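Local coordinates for manganese lipoxygenase (PDB 5FX8), which oxygenates linoleic and alpha-linolenic acids to 11S- and 13R-hydroperoxy fatty acids with a catalytic manganese, converting the 11S intermediate into the 13R end product, at residues 192-197 with 261-266; 197-202 with 248-253; 311-316 with 417-422. One frame throughout, in Å; residues are numbered along the deposited sequence.

How the contacts relate
Contacts 1 and 2 lie at one end of the molecule, their centres about 6 Å apart, and share helix 192-199, which meets strand 246-253 in contact 2 and, in contact 1, the turn that follows the neighbouring strand 261-262. Contact 1 is the outer of the two, an aliphatic patch against a turn with exposed leucine and lysine groups at its margin; contact 2 lies deeper, where leucine and threonine methyls meet the strand. Contact 3 is on the opposite side of the chain's centre, with its centre more than 50 Å from both. It is buried and joins two helix ends, and its histidine and tyrosine share an aspartate partner, whereas the others rely on apolar packing.

Contact 1: residues 192-197 with 261-266; sequences SKVVKK and TYTPLD
Val194 packs into a notch between Thr263 and Leu265, and a single methyl does most of the work. Its CG1 lies 3.6 Å from Thr263 CG2 and, on another flank, 3.6 Å from Leu265 CD1. This methyl stands anti to the backbone N (chi1 -166°), which carries it off helix 192-199 and in among the turn's side chains; both partners slide past Val194 in the opposite direction rather than meeting it end-on. The same Leu265 CD1 reaches back over the helix surface, 3.7 Å from the carbonyl O of Val194. Thr263 is the buried member of the group, and Leu198 and Ala251 also pack on its side chain.

Toward solvent the packing thins. Leu265 and Lys197 are both exposed, and their closest approach is Leu265 CD1 to Lys197 CB, 4.0 Å. The lysine chain swings off at CG and CD, and its bend at chi3 brings Lys197 CE back to 4.3 Å from Leu265 CD1. No hydrogen bond or salt bridge spans the two segments.

Polar order is confined to the turn itself. Residues Thr263 to Asp266 form a type I beta turn, closed by Asp266 N to Thr263 O at 3.0 Å. The aspartate side chain answers in the reverse direction: Thr263 N donates to Asp266 OD1 on its anti side, at an N-H...O angle of 130°, well short of straight. The other carboxylate oxygen, OD2, forms a salt bridge with Lys508, which also bonds to Thr261 O. The turn that presents Leu265 is thereby tied at several points. Such an arrangement joins a short surface helix to the type I turn that follows edge strand 261-262 of the antiparallel sheet in this lipoxygenase fold.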
loop_
_atom_site.group_PDB
_atom_site.type_symbol
_atom_site.label_atom_id
_atom_site.label_comp_id
_atom_site.label_asym_id
_atom_site.label_seq_id
_atom_site.Cartn_x
_atom_site.Cartn_y
_atom_site.Cartn_z
ATOM N N SER A 192 2.564 -37.175 23.492
ATOM C CA SER A 192 2.740 -36.480 24.754
ATOM C C SER A 192 4.186 -36.494 25.242
ATOM O O SER A 192 4.558 -35.631 26.033
ATOM C CB SER A 192 1.791 -37.065 25.798
ATOM O OG SER A 192 2.030 -38.426 26.023
ATOM N N LYS A 193 5.025 -37.410 24.771
ATOM C CA LYS A 193 6.434 -37.341 25.140
ATOM C C LYS A 193 7.096 -36.141 24.497
ATOM O O LYS A 193 7.958 -35.487 25.102
ATOM C CB LYS A 193 7.158 -38.612 24.716
ATOM C CG LYS A 193 6.997 -39.787 25.632
ATOM C CD LYS A 193 7.685 -41.013 25.028
ATOM C CE LYS A 193 9.104 -40.688 24.542
ATOM N NZ LYS A 193 9.763 -41.794 23.783
ATOM N N VAL A 194 6.714 -35.859 23.256
ATOM C CA VAL A 194 7.201 -34.676 22.570
ATOM C C VAL A 194 6.697 -33.428 23.271
ATOM O O VAL A 194 7.466 -32.504 23.558
ATOM C CB VAL A 194 6.770 -34.707 21.094
ATOM C CG1 VAL A 194 7.527 -33.703 20.321
ATOM C CG2 VAL A 194 6.984 -36.061 20.515
ATOM N N VAL A 195 5.400 -33.394 23.576
ATOM C CA VAL A 195 4.821 -32.243 24.262
ATOM C C VAL A 195 5.495 -32.025 25.609
ATOM O O VAL A 195 5.767 -30.893 25.999
ATOM C CB VAL A 195 3.299 -32.412 24.410
ATOM C CG1 VAL A 195 2.688 -31.174 25.001
ATOM C CG2 VAL A 195 2.671 -32.691 23.078
ATOM N N LYS A 196 5.794 -33.096 26.331
ATOM C CA LYS A 196 6.408 -32.927 27.641
ATOM C C LYS A 196 7.829 -32.404 27.520
ATOM O O LYS A 196 8.225 -31.496 28.262
ATOM C CB LYS A 196 6.381 -34.241 28.407
ATOM C CG LYS A 196 7.088 -34.221 29.739
ATOM C CD LYS A 196 6.284 -33.474 30.765
ATOM C CE LYS A 196 4.978 -34.157 31.013
ATOM N NZ LYS A 196 4.308 -33.443 32.108
ATOM N N LYS A 197 8.615 -32.945 26.582
ATOM C CA LYS A 197 9.980 -32.434 26.454
ATOM C C LYS A 197 10.022 -31.015 25.897
ATOM O O LYS A 197 11.004 -30.310 26.123
ATOM C CB LYS A 197 10.839 -33.362 25.587
ATOM C CG LYS A 197 11.058 -34.722 26.193
ATOM C CD LYS A 197 12.332 -35.386 25.717
ATOM C CE LYS A 197 12.435 -35.359 24.227
ATOM N NZ LYS A 197 13.866 -35.400 23.818
ATOM N N THR A 261 2.662 -34.225 11.400
ATOM C CA THR A 261 2.669 -33.214 12.448
ATOM C C THR A 261 4.110 -32.950 12.847
ATOM O O THR A 261 4.803 -33.858 13.295
ATOM C CB THR A 261 1.859 -33.661 13.667
ATOM O OG1 THR A 261 0.555 -34.081 13.262
ATOM C CG2 THR A 261 1.691 -32.516 14.627
ATOM N N TYR A 262 4.555 -31.717 12.697
ATOM C CA TYR A 262 5.915 -31.322 13.025
ATOM C C TYR A 262 5.984 -30.564 14.350
ATOM O O TYR A 262 4.997 -30.025 14.855
ATOM C CB TYR A 262 6.497 -30.446 11.920
ATOM C CG TYR A 262 6.573 -31.099 10.573
ATOM C CD1 TYR A 262 5.489 -31.088 9.711
ATOM C CD2 TYR A 262 7.744 -31.684 10.146
ATOM C CE1 TYR A 262 5.573 -31.659 8.499
ATOM C CE2 TYR A 262 7.827 -32.253 8.940
ATOM C CZ TYR A 262 6.742 -32.243 8.121
ATOM O OH TYR A 262 6.827 -32.816 6.892
ATOM N N THR A 263 7.189 -30.491 14.886
ATOM C CA THR A 263 7.430 -29.890 16.186
ATOM C C THR A 263 8.824 -29.295 16.114
ATOM O O THR A 263 9.612 -29.704 15.256
ATOM C CB THR A 263 7.305 -30.956 17.300
ATOM O OG1 THR A 263 5.926 -31.195 17.594
ATOM C CG2 THR A 263 7.966 -30.559 18.527
ATOM N N PRO A 264 9.150 -28.301 16.950
ATOM C CA PRO A 264 10.557 -27.887 17.056
ATOM C C PRO A 264 11.504 -29.001 17.502
ATOM O O PRO A 264 12.712 -28.771 17.540
ATOM C CB PRO A 264 10.515 -26.757 18.083
ATOM C CG PRO A 264 9.160 -26.224 17.991
ATOM C CD PRO A 264 8.247 -27.346 17.602
ATOM N N LEU A 265 11.007 -30.184 17.843
ATOM C CA LEU A 265 11.846 -31.332 18.164
ATOM C C LEU A 265 12.105 -32.246 16.969
ATOM O O LEU A 265 12.901 -33.179 17.090
ATOM C CB LEU A 265 11.217 -32.156 19.299
ATOM C CG LEU A 265 11.131 -31.449 20.643
ATOM C CD1 LEU A 265 10.668 -32.435 21.671
ATOM C CD2 LEU A 265 12.472 -30.839 21.018
ATOM N N ASP A 266 11.440 -32.021 15.841
ATOM C CA ASP A 266 11.775 -32.679 14.589
ATOM C C ASP A 266 13.178 -32.283 14.152
ATOM O O ASP A 266 13.808 -31.402 14.724
ATOM C CB ASP A 266 10.800 -32.282 13.478
ATOM C CG ASP A 266 9.500 -33.032 13.534
ATOM O OD1 ASP A 266 8.590 -32.589 14.242
ATOM O OD2 ASP A 266 9.370 -34.055 12.850
#

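Contact 2: residues 197-202 with 248-253; sequences KLTATT and LPLAIK
Leu198 and Leu250 bring the last turn of helix 192-199 against strand 246-253, their CA atoms, 7.7 Å apart, being the nearest such pair across the two segments. The strand is irregular here: two of its residues, Leu250 and Ala251, stand opposite the single Leu237 of the adjacent strand, which makes a classic beta bulge in the five-stranded antiparallel sheet, and it is at this bulge that the helix settles.

From the helix, two side chains meet Leu250. Thr199 offers its methyl, which crosses the leucine at about a right angle, with CG2 3.8 Å from Leu250 CD1. On the leucine side, CG lies anti to the backbone N (chi1 -157°), bringing the isobutyl end nearer the helix although its CB sets out along the strand's flank. Leu203 and Leu206 of helix 203-208 also touch Leu250, making it the meeting point of two helices on the sheet.

The hydroxyl of Thr199 has separate duties. OG1 accepts from Thr201 N at 3.2 Å and 156°, an ST turn, while it also bonds to Val195 O one helical turn earlier. These two bonds probably fix the rotation of the threonine and so aim its methyl at the strand. The chain then leaves the helix at Ala200, whose phi is positive, and Thr202 caps the next helix through Ala205 N.

Leu198 reaches the bulge beside Thr199. Its CD2 is 4.2 Å from Leu250 CG, but the nearer neighbour is main chain: this methyl rests 3.6 Å from the carbonyl O of Leu250.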
loop_
_atom_site.group_PDB
_atom_site.type_symbol
_atom_site.label_atom_id
_atom_site.label_comp_id
_atom_site.label_asym_id
_atom_site.label_seq_id
_atom_site.Cartn_x
_atom_site.Cartn_y
_atom_site.Cartn_z
ATOM N N LYS A 197 8.615 -32.945 26.582
ATOM C CA LYS A 197 9.980 -32.434 26.454
ATOM C C LYS A 197 10.022 -31.015 25.897
ATOM O O LYS A 197 11.004 -30.310 26.123
ATOM C CB LYS A 197 10.839 -33.362 25.587
ATOM C CG LYS A 197 11.058 -34.722 26.193
ATOM C CD LYS A 197 12.332 -35.386 25.717
ATOM C CE LYS A 197 12.435 -35.359 24.227
ATOM N NZ LYS A 197 13.866 -35.400 23.818
ATOM N N LEU A 198 8.982 -30.577 25.196
ATOM C CA LEU A 198 8.973 -29.251 24.595
ATOM C C LEU A 198 8.386 -28.182 25.517
ATOM O O LEU A 198 8.881 -27.058 25.564
ATOM C CB LEU A 198 8.195 -29.310 23.282
ATOM C CG LEU A 198 8.052 -28.039 22.465
ATOM C CD1 LEU A 198 9.346 -27.653 21.860
ATOM C CD2 LEU A 198 7.075 -28.300 21.397
ATOM N N THR A 199 7.349 -28.503 26.256
ATOM C CA THR A 199 6.633 -27.512 27.022
ATOM C C THR A 199 6.714 -27.700 28.523
ATOM O O THR A 199 6.282 -26.804 29.253
ATOM C CB THR A 199 5.157 -27.512 26.636
ATOM O OG1 THR A 199 4.565 -28.731 27.094
ATOM C CG2 THR A 199 5.016 -27.401 25.159
ATOM N N ALA A 200 7.234 -28.832 28.993
ATOM C CA ALA A 200 7.313 -29.262 30.386
ATOM C C ALA A 200 5.950 -29.553 30.987
ATOM O O ALA A 200 5.841 -29.681 32.200
ATOM C CB ALA A 200 8.056 -28.249 31.262
ATOM N N THR A 201 4.907 -29.661 30.176
ATOM C CA THR A 201 3.582 -29.937 30.703
ATOM C C THR A 201 2.848 -30.735 29.636
ATOM O O THR A 201 3.480 -31.359 28.780
ATOM C CB THR A 201 2.916 -28.619 31.164
ATOM O OG1 THR A 201 1.588 -28.841 31.648
ATOM C CG2 THR A 201 2.902 -27.561 30.068
ATOM N N THR A 202 1.527 -30.773 29.691
ATOM C CA THR A 202 0.763 -31.558 28.728
ATOM C C THR A 202 -0.179 -30.678 27.927
ATOM O O THR A 202 -0.523 -29.570 28.335
ATOM C CB THR A 202 -0.074 -32.628 29.407
ATOM O OG1 THR A 202 -1.150 -31.990 30.098
ATOM C CG2 THR A 202 0.761 -33.382 30.385
ATOM N N LEU A 248 4.927 -19.049 21.998
ATOM C CA LEU A 248 5.864 -19.914 21.297
ATOM C C LEU A 248 5.165 -20.914 20.384
ATOM O O LEU A 248 3.992 -21.243 20.577
ATOM C CB LEU A 248 6.745 -20.670 22.310
ATOM C CG LEU A 248 7.863 -19.933 23.031
ATOM C CD1 LEU A 248 8.538 -20.902 23.935
ATOM C CD2 LEU A 248 8.866 -19.409 22.068
ATOM N N PRO A 249 5.869 -21.424 19.381
ATOM C CA PRO A 249 5.304 -22.489 18.553
ATOM C C PRO A 249 5.335 -23.829 19.259
ATOM O O PRO A 249 6.270 -24.159 19.989
ATOM C CB PRO A 249 6.225 -22.502 17.327
ATOM C CG PRO A 249 7.510 -22.057 17.819
ATOM C CD PRO A 249 7.221 -21.048 18.923
ATOM N N LEU A 250 4.281 -24.607 19.032
ATOM C CA LEU A 250 4.205 -25.952 19.582
ATOM C C LEU A 250 4.209 -27.004 18.478
ATOM O O LEU A 250 5.146 -27.794 18.404
ATOM C CB LEU A 250 2.971 -26.080 20.488
ATOM C CG LEU A 250 3.033 -27.192 21.536
ATOM C CD1 LEU A 250 2.110 -26.944 22.712
ATOM C CD2 LEU A 250 2.703 -28.514 20.932
ATOM N N ALA A 251 3.210 -27.034 17.602
ATOM C CA ALA A 251 3.163 -28.043 16.554
ATOM C C ALA A 251 2.555 -27.452 15.290
ATOM O O ALA A 251 1.875 -26.428 15.322
ATOM C CB ALA A 251 2.365 -29.266 17.002
ATOM N N ILE A 252 2.806 -28.116 14.170
ATOM C CA ILE A 252 2.250 -27.734 12.881
ATOM C C ILE A 252 1.773 -28.997 12.188
ATOM O O ILE A 252 2.549 -29.934 12.009
ATOM C CB ILE A 252 3.279 -26.987 12.008
ATOM C CG1 ILE A 252 3.703 -25.685 12.685
ATOM C CG2 ILE A 252 2.705 -26.683 10.630
ATOM C CD1 ILE A 252 4.772 -24.909 11.946
ATOM N N LYS A 253 0.507 -29.026 11.797
ATOM C CA LYS A 253 -0.080 -30.156 11.098
ATOM C C LYS A 253 -0.464 -29.728 9.685
ATOM O O LYS A 253 -1.221 -28.768 9.515
ATOM C CB LYS A 253 -1.303 -30.668 11.854
ATOM C CG LYS A 253 -1.697 -32.062 11.495
ATOM C CD LYS A 253 -3.058 -32.391 11.994
ATOM C CE LYS A 253 -3.363 -33.823 11.725
ATOM N NZ LYS A 253 -4.796 -34.031 11.894
#

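Contact 3: residues 311-316 with 417-422; sequences RHPVMG and DSTYGA
With CG of His312 turned opposite the main-chain N (chi1 -162°) and CG of Tyr420 opposite its carbonyl carbon (chi1 -67°), the two side chains cross at about a right angle. The site is a helix N-cap beside a helix C-terminus: His312 caps helix 313-321, and Tyr420 ends helix 396-420 in the lipoxygenase's helical architecture.

In the cap, Val314 N donates to His312 ND1 at 3.1 Å and 155°, from close to the imidazole plane. Tyr420 OH also comes up at the ring edge, 3.9 Å from His312 CE1, without bonding to the ring. Instead, His312 NE2 and Tyr420 OH both bond to OD2 of Asp433. The shared Asp433 OD2 thus links the two helix ends. With ND1 accepting, NE2 probably carries the proton.

Beside this polar pair, Pro313 packs on Thr419, its CB 4.1 Å from Thr419 OG1. That hydroxyl's hydrogen-bonding partner is Phe415 O, in its own helix. The threonine methyl faces the neighbouring aromatic side chain: Thr419 CG2 lies over one face of the Tyr420 ring, 3.7 Å from its plane and nearer the edge than the centre.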
loop_
_atom_site.group_PDB
_atom_site.type_symbol
_atom_site.label_atom_id
_atom_site.label_comp_id
_atom_site.label_asym_id
_atom_site.label_seq_id
_atom_site.Cartn_x
_atom_site.Cartn_y
_atom_site.Cartn_z
ATOM N N ARG A 311 -22.829 18.040 0.617
ATOM C CA ARG A 311 -22.397 19.112 1.514
ATOM C C ARG A 311 -22.429 18.716 2.977
ATOM O O ARG A 311 -22.087 19.529 3.823
ATOM C CB ARG A 311 -23.239 20.372 1.298
ATOM C CG ARG A 311 -23.189 20.867 -0.128
ATOM C CD ARG A 311 -23.911 22.192 -0.325
ATOM N NE ARG A 311 -25.376 22.115 -0.343
ATOM C CZ ARG A 311 -26.167 22.692 0.555
ATOM N NH1 ARG A 311 -25.649 23.381 1.562
ATOM N NH2 ARG A 311 -27.480 22.580 0.453
ATOM N N HIS A 312 -22.797 17.503 3.283
ATOM C CA HIS A 312 -22.754 17.000 4.646
ATOM C C HIS A 312 -21.314 16.786 5.109
ATOM O O HIS A 312 -20.524 16.166 4.394
ATOM C CB HIS A 312 -23.507 15.707 4.712
ATOM C CG HIS A 312 -23.903 15.318 6.086
ATOM N ND1 HIS A 312 -22.990 15.050 7.071
ATOM C CD2 HIS A 312 -25.117 15.144 6.642
ATOM C CE1 HIS A 312 -23.623 14.724 8.177
ATOM N NE2 HIS A 312 -24.916 14.777 7.942
ATOM N N PRO A 313 -20.941 17.265 6.299
ATOM C CA PRO A 313 -19.533 17.133 6.747
ATOM C C PRO A 313 -19.029 15.701 6.868
ATOM O O PRO A 313 -17.833 15.425 6.656
ATOM C CB PRO A 313 -19.552 17.848 8.107
ATOM C CG PRO A 313 -20.686 18.798 7.989
ATOM C CD PRO A 313 -21.731 18.116 7.200
ATOM N N VAL A 314 -19.912 14.779 7.210
ATOM C CA VAL A 314 -19.509 13.386 7.302
ATOM C C VAL A 314 -19.255 12.806 5.910
ATOM O O VAL A 314 -18.343 11.996 5.722
ATOM C CB VAL A 314 -20.558 12.581 8.080
ATOM C CG1 VAL A 314 -20.192 11.156 8.080
ATOM C CG2 VAL A 314 -20.621 13.065 9.481
ATOM N N MET A 315 -20.037 13.236 4.914
ATOM C CA MET A 315 -19.804 12.816 3.542
ATOM C C MET A 315 -18.427 13.223 3.074
ATOM O O MET A 315 -17.761 12.460 2.378
ATOM C CB MET A 315 -20.856 13.409 2.605
ATOM C CG MET A 315 -20.859 12.815 1.191
ATOM S SD MET A 315 -21.380 11.098 1.223
ATOM C CE MET A 315 -19.877 10.211 0.922
ATOM N N GLY A 316 -17.989 14.424 3.440
ATOM C CA GLY A 316 -16.674 14.884 3.033
ATOM C C GLY A 316 -15.544 14.109 3.680
ATOM O O GLY A 316 -14.550 13.792 3.026
ATOM N N ASP A 417 -18.298 16.374 17.734
ATOM C CA ASP A 417 -18.709 17.467 18.606
ATOM C C ASP A 417 -18.716 18.799 17.862
ATOM O O ASP A 417 -19.612 19.615 18.056
ATOM C CB ASP A 417 -17.813 17.548 19.839
ATOM C CG ASP A 417 -17.996 16.375 20.805
ATOM O OD1 ASP A 417 -19.060 15.707 20.838
ATOM O OD2 ASP A 417 -17.028 16.126 21.548
ATOM N N SER A 418 -17.751 19.026 16.983
ATOM C CA SER A 418 -17.753 20.278 16.236
ATOM C C SER A 418 -18.949 20.366 15.289
ATOM O O SER A 418 -19.518 21.445 15.089
ATOM C CB SER A 418 -16.436 20.422 15.480
ATOM O OG SER A 418 -16.541 21.348 14.402
ATOM N N THR A 419 -19.352 19.248 14.702
ATOM C CA THR A 419 -20.447 19.283 13.741
ATOM C C THR A 419 -21.806 19.416 14.410
ATOM O O THR A 419 -22.689 20.097 13.892
ATOM C CB THR A 419 -20.391 18.018 12.896
ATOM O OG1 THR A 419 -19.173 18.029 12.179
ATOM C CG2 THR A 419 -21.557 17.919 11.954
ATOM N N TYR A 420 -21.993 18.754 15.540
ATOM C CA TYR A 420 -23.282 18.666 16.192
ATOM C C TYR A 420 -23.394 19.504 17.454
ATOM O O TYR A 420 -24.495 19.633 17.990
ATOM C CB TYR A 420 -23.584 17.211 16.527
ATOM C CG TYR A 420 -23.780 16.371 15.311
ATOM C CD1 TYR A 420 -25.002 16.330 14.688
ATOM C CD2 TYR A 420 -22.740 15.609 14.784
ATOM C CE1 TYR A 420 -25.199 15.567 13.585
ATOM C CE2 TYR A 420 -22.921 14.844 13.672
ATOM C CZ TYR A 420 -24.162 14.827 13.074
ATOM O OH TYR A 420 -24.400 14.083 11.961
ATOM N N GLY A 421 -22.280 20.007 17.970
ATOM C CA GLY A 421 -22.234 21.023 18.996
ATOM C C GLY A 421 -22.733 20.706 20.382
ATOM O O GLY A 421 -23.648 21.389 20.850
ATOM N N ALA A 422 -22.158 19.723 21.073
ATOM C CA ALA A 422 -22.494 19.558 22.494
ATOM C C ALA A 422 -21.500 18.637 23.184
ATOM O O ALA A 422 -20.293 18.745 22.956
ATOM C CB ALA A 422 -23.922 19.028 22.700
#